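Local coordinates for protein endo-1,3-beta-glucanase (Streptomyces sioyaensis, PDB 3DGT) that probably hydrolyses internal 1,3-beta-D-glucosidic linkages in beta-glucans, the chain being the family 16 catalytic domain of a longer protein, at residues Asn153-Thr158 with Phe208-Val213; Phe190-Met195 with Val268-Val273. One frame throughout, in Å; residues are numbered along the deposited sequence.

Interaction 1. Residues Asn153-Thr158 with Phe208-Val213; sequences NKTWAT and FSVDGV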
loop_
_atom_site.group_PDB
_atom_site.type_symbol
_atom_site.label_atom_id
_atom_site.label_comp_id
_atom_site.label_asym_id
_atom_site.label_seq_id
_atom_site.Cartn_x
_atom_site.Cartn_y
_atom_site.Cartn_z
ATOM N N ASN A 153 -10.792 -9.774 8.644
ATOM C CA ASN A 153 -9.609 -9.823 9.507
ATOM C C ASN A 153 -8.454 -10.574 8.861
ATOM O O ASN A 153 -8.088 -11.683 9.281
ATOM C CB ASN A 153 -9.941 -10.442 10.866
ATOM C CG ASN A 153 -8.735 -10.509 11.786
ATOM O OD1 ASN A 153 -7.825 -9.677 11.705
ATOM N ND2 ASN A 153 -8.729 -11.482 12.686
ATOM N N LYS A 154 -7.888 -9.966 7.825
ATOM C CA LYS A 154 -6.655 -10.472 7.237
ATOM C C LYS A 154 -5.973 -9.436 6.386
ATOM O O LYS A 154 -6.612 -8.493 5.884
ATOM C CB LYS A 154 -6.861 -11.783 6.465
ATOM C CG LYS A 154 -8.158 -11.899 5.657
ATOM C CD LYS A 154 -8.177 -13.242 4.920
ATOM C CE LYS A 154 -9.510 -13.529 4.257
ATOM N NZ LYS A 154 -9.529 -14.934 3.711
ATOM N N THR A 155 -4.659 -9.596 6.285
ATOM C CA THR A 155 -3.832 -8.771 5.431
ATOM C C THR A 155 -3.254 -9.628 4.313
ATOM O O THR A 155 -2.893 -10.795 4.527
ATOM C CB THR A 155 -2.717 -8.057 6.229
ATOM O OG1 THR A 155 -1.859 -7.378 5.308
ATOM C CG2 THR A 155 -1.910 -9.038 7.086
ATOM N N TRP A 156 -3.222 -9.062 3.114
ATOM C CA TRP A 156 -2.565 -9.669 1.961
ATOM C C TRP A 156 -1.283 -8.909 1.650
ATOM O O TRP A 156 -1.270 -7.672 1.658
ATOM C CB TRP A 156 -3.472 -9.588 0.727
ATOM C CG TRP A 156 -4.643 -10.548 0.627
ATOM C CD1 TRP A 156 -4.708 -11.670 -0.138
ATOM C CD2 TRP A 156 -5.936 -10.418 1.257
ATOM N NE1 TRP A 156 -5.951 -12.263 -0.023
ATOM C CE2 TRP A 156 -6.720 -11.515 0.831
ATOM C CE3 TRP A 156 -6.504 -9.480 2.136
ATOM C CZ2 TRP A 156 -8.040 -11.704 1.251
ATOM C CZ3 TRP A 156 -7.835 -9.665 2.551
ATOM C CH2 TRP A 156 -8.577 -10.775 2.114
ATOM N N ALA A 157 -0.214 -9.650 1.362
ATOM C CA ALA A 157 1.052 -9.063 0.910
ATOM C C ALA A 157 1.486 -9.799 -0.339
ATOM O O ALA A 157 1.398 -11.024 -0.400
ATOM C CB ALA A 157 2.116 -9.178 1.970
ATOM N N THR A 158 1.951 -9.051 -1.331
ATOM C CA THR A 158 2.135 -9.595 -2.673
ATOM C C THR A 158 3.248 -8.880 -3.428
ATOM O O THR A 158 3.375 -7.654 -3.341
ATOM C CB THR A 158 0.839 -9.429 -3.506
ATOM O OG1 THR A 158 -0.296 -9.874 -2.747
ATOM C CG2 THR A 158 0.919 -10.230 -4.783
ATOM N N PHE A 208 7.620 -10.091 3.636
ATOM C CA PHE A 208 6.501 -9.305 4.142
ATOM C C PHE A 208 6.060 -9.825 5.495
ATOM O O PHE A 208 5.910 -11.046 5.681
ATOM C CB PHE A 208 5.311 -9.382 3.194
ATOM C CG PHE A 208 5.584 -8.848 1.811
ATOM C CD1 PHE A 208 5.455 -7.486 1.536
ATOM C CD2 PHE A 208 5.932 -9.707 0.775
ATOM C CE1 PHE A 208 5.680 -7.008 0.248
ATOM C CE2 PHE A 208 6.153 -9.227 -0.517
ATOM C CZ PHE A 208 6.031 -7.879 -0.778
ATOM N N SER A 209 5.858 -8.895 6.427
ATOM C CA SER A 209 5.447 -9.243 7.787
ATOM C C SER A 209 4.322 -8.362 8.309
ATOM O O SER A 209 4.099 -7.252 7.818
ATOM C CB SER A 209 6.644 -9.187 8.735
ATOM O OG SER A 209 7.276 -7.923 8.704
ATOM N N VAL A 210 3.618 -8.886 9.308
ATOM C CA VAL A 210 2.640 -8.122 10.068
ATOM C C VAL A 210 2.969 -8.299 11.544
ATOM O O VAL A 210 3.178 -9.416 12.014
ATOM C CB VAL A 210 1.166 -8.521 9.743
ATOM C CG1 VAL A 210 0.916 -10.018 9.987
ATOM C CG2 VAL A 210 0.184 -7.670 10.562
ATOM N N ASP A 211 3.045 -7.181 12.258
ATOM C CA ASP A 211 3.421 -7.171 13.679
ATOM C C ASP A 211 4.673 -8.010 13.938
ATOM O O ASP A 211 4.759 -8.746 14.929
ATOM C CB ASP A 211 2.257 -7.653 14.547
ATOM C CG ASP A 211 1.034 -6.770 14.438
ATOM O OD1 ASP A 211 1.175 -5.557 14.162
ATOM O OD2 ASP A 211 -0.069 -7.306 14.633
ATOM N N GLY A 212 5.634 -7.897 13.028
ATOM C CA GLY A 212 6.908 -8.588 13.179
ATOM C C GLY A 212 6.927 -10.054 12.776
ATOM O O GLY A 212 7.961 -10.719 12.943
ATOM N N VAL A 213 5.815 -10.564 12.227
ATOM C CA VAL A 213 5.705 -11.987 11.873
ATOM C C VAL A 213 5.667 -12.152 10.357
ATOM O O VAL A 213 4.765 -11.656 9.693
ATOM C CB VAL A 213 4.466 -12.643 12.516
ATOM C CG1 VAL A 213 4.544 -14.164 12.344
ATOM C CG2 VAL A 213 4.387 -12.301 14.010
#

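Interaction 2. Residues Phe190-Met195 with Val268-Val273; sequences FHTYTM and VDYVQV. Unlike the reference sequence in segment 190-195: Phe190 (reference Leu). With MG (magnesium ion), chain B.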
loop_
_atom_site.group_PDB
_atom_site.type_symbol
_atom_site.label_atom_id
_atom_site.label_comp_id
_atom_site.label_asym_id
_atom_site.label_seq_id
_atom_site.Cartn_x
_atom_site.Cartn_y
_atom_site.Cartn_z
ATOM N N PHE A 190 -4.348 -0.505 15.662
ATOM C CA PHE A 190 -3.092 -0.461 14.925
ATOM C C PHE A 190 -2.424 -1.816 14.789
ATOM O O PHE A 190 -2.430 -2.625 15.715
ATOM C CB PHE A 190 -2.120 0.519 15.581
ATOM C CG PHE A 190 -2.539 1.952 15.466
ATOM C CD1 PHE A 190 -2.568 2.587 14.229
ATOM C CD2 PHE A 190 -2.881 2.677 16.597
ATOM C CE1 PHE A 190 -2.952 3.924 14.122
ATOM C CE2 PHE A 190 -3.255 4.019 16.502
ATOM C CZ PHE A 190 -3.296 4.639 15.258
ATOM N N HIS A 191 -1.832 -2.022 13.617
ATOM C CA HIS A 191 -0.900 -3.105 13.365
ATOM C C HIS A 191 0.215 -2.558 12.510
ATOM O O HIS A 191 0.061 -1.507 11.886
ATOM C CB HIS A 191 -1.606 -4.266 12.662
ATOM C CG HIS A 191 -2.536 -5.010 13.562
ATOM N ND1 HIS A 191 -3.861 -4.669 13.739
ATOM C CD2 HIS A 191 -2.308 -6.066 14.373
ATOM C CE1 HIS A 191 -4.409 -5.497 14.616
ATOM N NE2 HIS A 191 -3.488 -6.360 15.006
ATOM N N THR A 192 1.345 -3.252 12.505
ATOM C CA THR A 192 2.520 -2.818 11.756
ATOM C C THR A 192 2.709 -3.738 10.561
ATOM O O THR A 192 2.716 -4.956 10.713
ATOM C CB THR A 192 3.762 -2.836 12.686
ATOM O OG1 THR A 192 3.485 -2.019 13.829
ATOM C CG2 THR A 192 4.996 -2.329 12.016
ATOM N N TYR A 193 2.846 -3.149 9.376
ATOM C CA TYR A 193 2.993 -3.888 8.121
ATOM C C TYR A 193 4.333 -3.525 7.524
ATOM O O TYR A 193 4.613 -2.350 7.303
ATOM C CB TYR A 193 1.846 -3.524 7.165
ATOM C CG TYR A 193 0.491 -3.819 7.769
ATOM C CD1 TYR A 193 -0.172 -2.865 8.538
ATOM C CD2 TYR A 193 -0.118 -5.056 7.592
ATOM C CE1 TYR A 193 -1.393 -3.142 9.121
ATOM C CE2 TYR A 193 -1.338 -5.341 8.172
ATOM C CZ TYR A 193 -1.972 -4.379 8.918
ATOM O OH TYR A 193 -3.189 -4.686 9.472
ATOM N N THR A 194 5.155 -4.537 7.262
ATOM C CA THR A 194 6.567 -4.309 6.943
ATOM C C THR A 194 7.024 -5.135 5.752
ATOM O O THR A 194 6.664 -6.308 5.614
ATOM C CB THR A 194 7.461 -4.676 8.157
ATOM O OG1 THR A 194 6.953 -4.036 9.332
ATOM C CG2 THR A 194 8.912 -4.244 7.945
ATOM N N MET A 195 7.817 -4.500 4.899
ATOM C CA MET A 195 8.490 -5.168 3.800
ATOM C C MET A 195 9.984 -5.018 4.048
ATOM O O MET A 195 10.473 -3.896 4.188
ATOM C CB MET A 195 8.085 -4.496 2.487
ATOM C CG MET A 195 8.600 -5.150 1.201
ATOM S SD MET A 195 10.373 -4.921 0.883
ATOM C CE MET A 195 10.518 -3.143 0.840
ATOM N N VAL A 268 -3.478 5.933 9.744
ATOM C CA VAL A 268 -2.060 5.608 9.567
ATOM C C VAL A 268 -1.195 6.429 10.514
ATOM O O VAL A 268 -1.087 7.642 10.368
ATOM C CB VAL A 268 -1.604 5.859 8.104
ATOM C CG1 VAL A 268 -0.171 5.350 7.886
ATOM C CG2 VAL A 268 -2.588 5.205 7.112
ATOM N N ASP A 269 -0.567 5.767 11.484
ATOM C CA ASP A 269 0.325 6.449 12.421
ATOM C C ASP A 269 1.596 6.957 11.749
ATOM O O ASP A 269 2.019 8.096 11.970
ATOM C CB ASP A 269 0.658 5.510 13.582
ATOM C CG ASP A 269 1.486 6.164 14.676
ATOM O OD1 ASP A 269 1.662 7.406 14.699
ATOM O OD2 ASP A 269 1.963 5.402 15.545
ATOM N N TYR A 270 2.199 6.129 10.912
ATOM C CA TYR A 270 3.417 6.535 10.229
ATOM C C TYR A 270 3.703 5.663 9.022
ATOM O O TYR A 270 3.172 4.559 8.900
ATOM C CB TYR A 270 4.627 6.502 11.192
ATOM C CG TYR A 270 5.020 5.127 11.678
ATOM C CD1 TYR A 270 5.846 4.300 10.906
ATOM C CD2 TYR A 270 4.575 4.651 12.912
ATOM C CE1 TYR A 270 6.221 3.034 11.360
ATOM C CE2 TYR A 270 4.953 3.383 13.369
ATOM C CZ TYR A 270 5.761 2.586 12.582
ATOM O OH TYR A 270 6.132 1.334 13.029
ATOM N N VAL A 271 4.547 6.197 8.146
ATOM C CA VAL A 271 5.254 5.433 7.128
ATOM C C VAL A 271 6.736 5.685 7.365
ATOM O O VAL A 271 7.147 6.832 7.541
ATOM C CB VAL A 271 4.856 5.849 5.695
ATOM C CG1 VAL A 271 5.780 5.193 4.656
ATOM C CG2 VAL A 271 3.397 5.485 5.416
ATOM N N GLN A 272 7.522 4.611 7.389
ATOM C CA GLN A 272 8.952 4.708 7.681
ATOM C C GLN A 272 9.761 3.811 6.770
ATOM O O GLN A 272 9.396 2.652 6.548
ATOM C CB GLN A 272 9.221 4.325 9.137
ATOM C CG GLN A 272 10.692 4.311 9.541
ATOM C CD GLN A 272 10.867 3.878 10.967
ATOM O OE1 GLN A 272 11.033 2.692 11.258
ATOM N NE2 GLN A 272 10.792 4.823 11.867
ATOM N N VAL A 273 10.870 4.354 6.267
ATOM C CA VAL A 273 11.852 3.589 5.517
ATOM C C VAL A 273 13.158 3.612 6.306
ATOM O O VAL A 273 13.628 4.686 6.705
ATOM C CB VAL A 273 12.084 4.171 4.107
ATOM C CG1 VAL A 273 13.056 3.305 3.328
ATOM C CG2 VAL A 273 10.765 4.292 3.343
HETATM MG MG MG B . 2.151 9.165 13.763
HETATM O O HOH W 1 5.375 -0.392 15.159
HETATM O O HOH W 2 2.504 10.224 15.500
#

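Interaction 1. Residues Asn153-Thr158 with Phe208-Val213
Strand 155-158 and strand 208-210 run nearly antiparallel, at 164°, but their axes come no closer than 8.0 Å, too far for backbone pairing, so the contact is made by packing. The strands also converge: Thr155 CA lies 8.0 Å from Val210 CA, whereas Ala157 CA and Phe208 CA are 6.3 Å apart. At this narrower end the methyl CB of Ala157 comes within 3.4 Å of Phe208 CB and also touches Phe208 CG, a tight fit that brings the methyl against the root of the aromatic ring. Phe208 holds CG anti to its own carbonyl carbon (chi1 -61°), which carries the ring along to Thr158. There the ring meets main chain: CZ lies 3.7 Å from Thr158 O, and Thr158 N sits 4.2 Å above the plane of the Phe208 ring, offset toward its rim. At the wider end Thr155 and Val210 pass alongside each other in opposite senses, Thr155 CG2 touching Val210 CB at 4.1 Å. The hydroxyl OG1 of Thr155 is hydrogen-bonded to Tyr215. Beyond Val210 the chain reverses in a type I' turn, closed by reciprocal backbone bonds between Val210 and Val213, with Asp211 and Gly212 both at positive phi. All five touching residues are buried. This is side-chain packing between unpaired strands of the family 16 beta-sandwich, distant from the metal site: 155-160 pairs with 142-144 and 175-179, and 205-210 with 191-198 and 213-219; Tyr215 of the last strand also packs on Ala157 and Val210.

Interaction 2. Residues Phe190-Met195 with Val268-Val273
Tyr270 OH accepts a hydrogen bond from water 1, whose O lies 2.8 Å from Tyr270 OH, in the plane of the ring, and is also hydrogen-bonded to Glu103 of strand 99-107. The same water lies 2.8 Å from Thr192 OG1 and so bridges the two segments. Beside this bridge Thr192 CG2 rests 4.0 Å from Tyr270 OH, a loose contact reached by the far end of the tyrosine. The second touch is apolar: Phe190 CE1 approaches Asp269 CB at 4.0 Å, the side chains crossing at about a right angle with ring and carboxylate planes 46° apart. Asp269 also grips the magnesium ion twice, through O at 2.1 Å and OD1 at 2.0 Å. With CG anti to the backbone N (chi1 -175°) the carboxylate lies beside its own carbonyl, which permits this chelation. Water 2, Asp16 and Gly66 are among the other ligands, six donor atoms in all. Asp269 OD2 is taken up by Arg105 in a salt bridge and by Ser1 N. With the metal on one oxygen and positive partners on the other, the carboxylate is probably kept ionised and restricted in rotation, so Phe190 lies against the very aspartate that binds the magnesium ion.

In the fold
Centred 11 Å apart, the two contacts meet where strands 191-198 and 205-210 lie side by side as antiparallel neighbours. Probable hydrogen bonds join them: Asp211 N to Thr192 O at 2.7 Å and Ser209 N to Thr194 O at 2.8 Å. Their segments alternate along the chain, 153-158, 190-195, 208-213 and 268-273, so each contact spans a strand of the other. Strand 99-107 lies between 191-198 and 266-276, pairing with both, which explains why interaction 2 relies on side chains and a water. Each contact thus links strands of the family 16 beta-sandwich that do not pair with each other, from interaction 1, away from the metal, to the magnesium site at interaction 2.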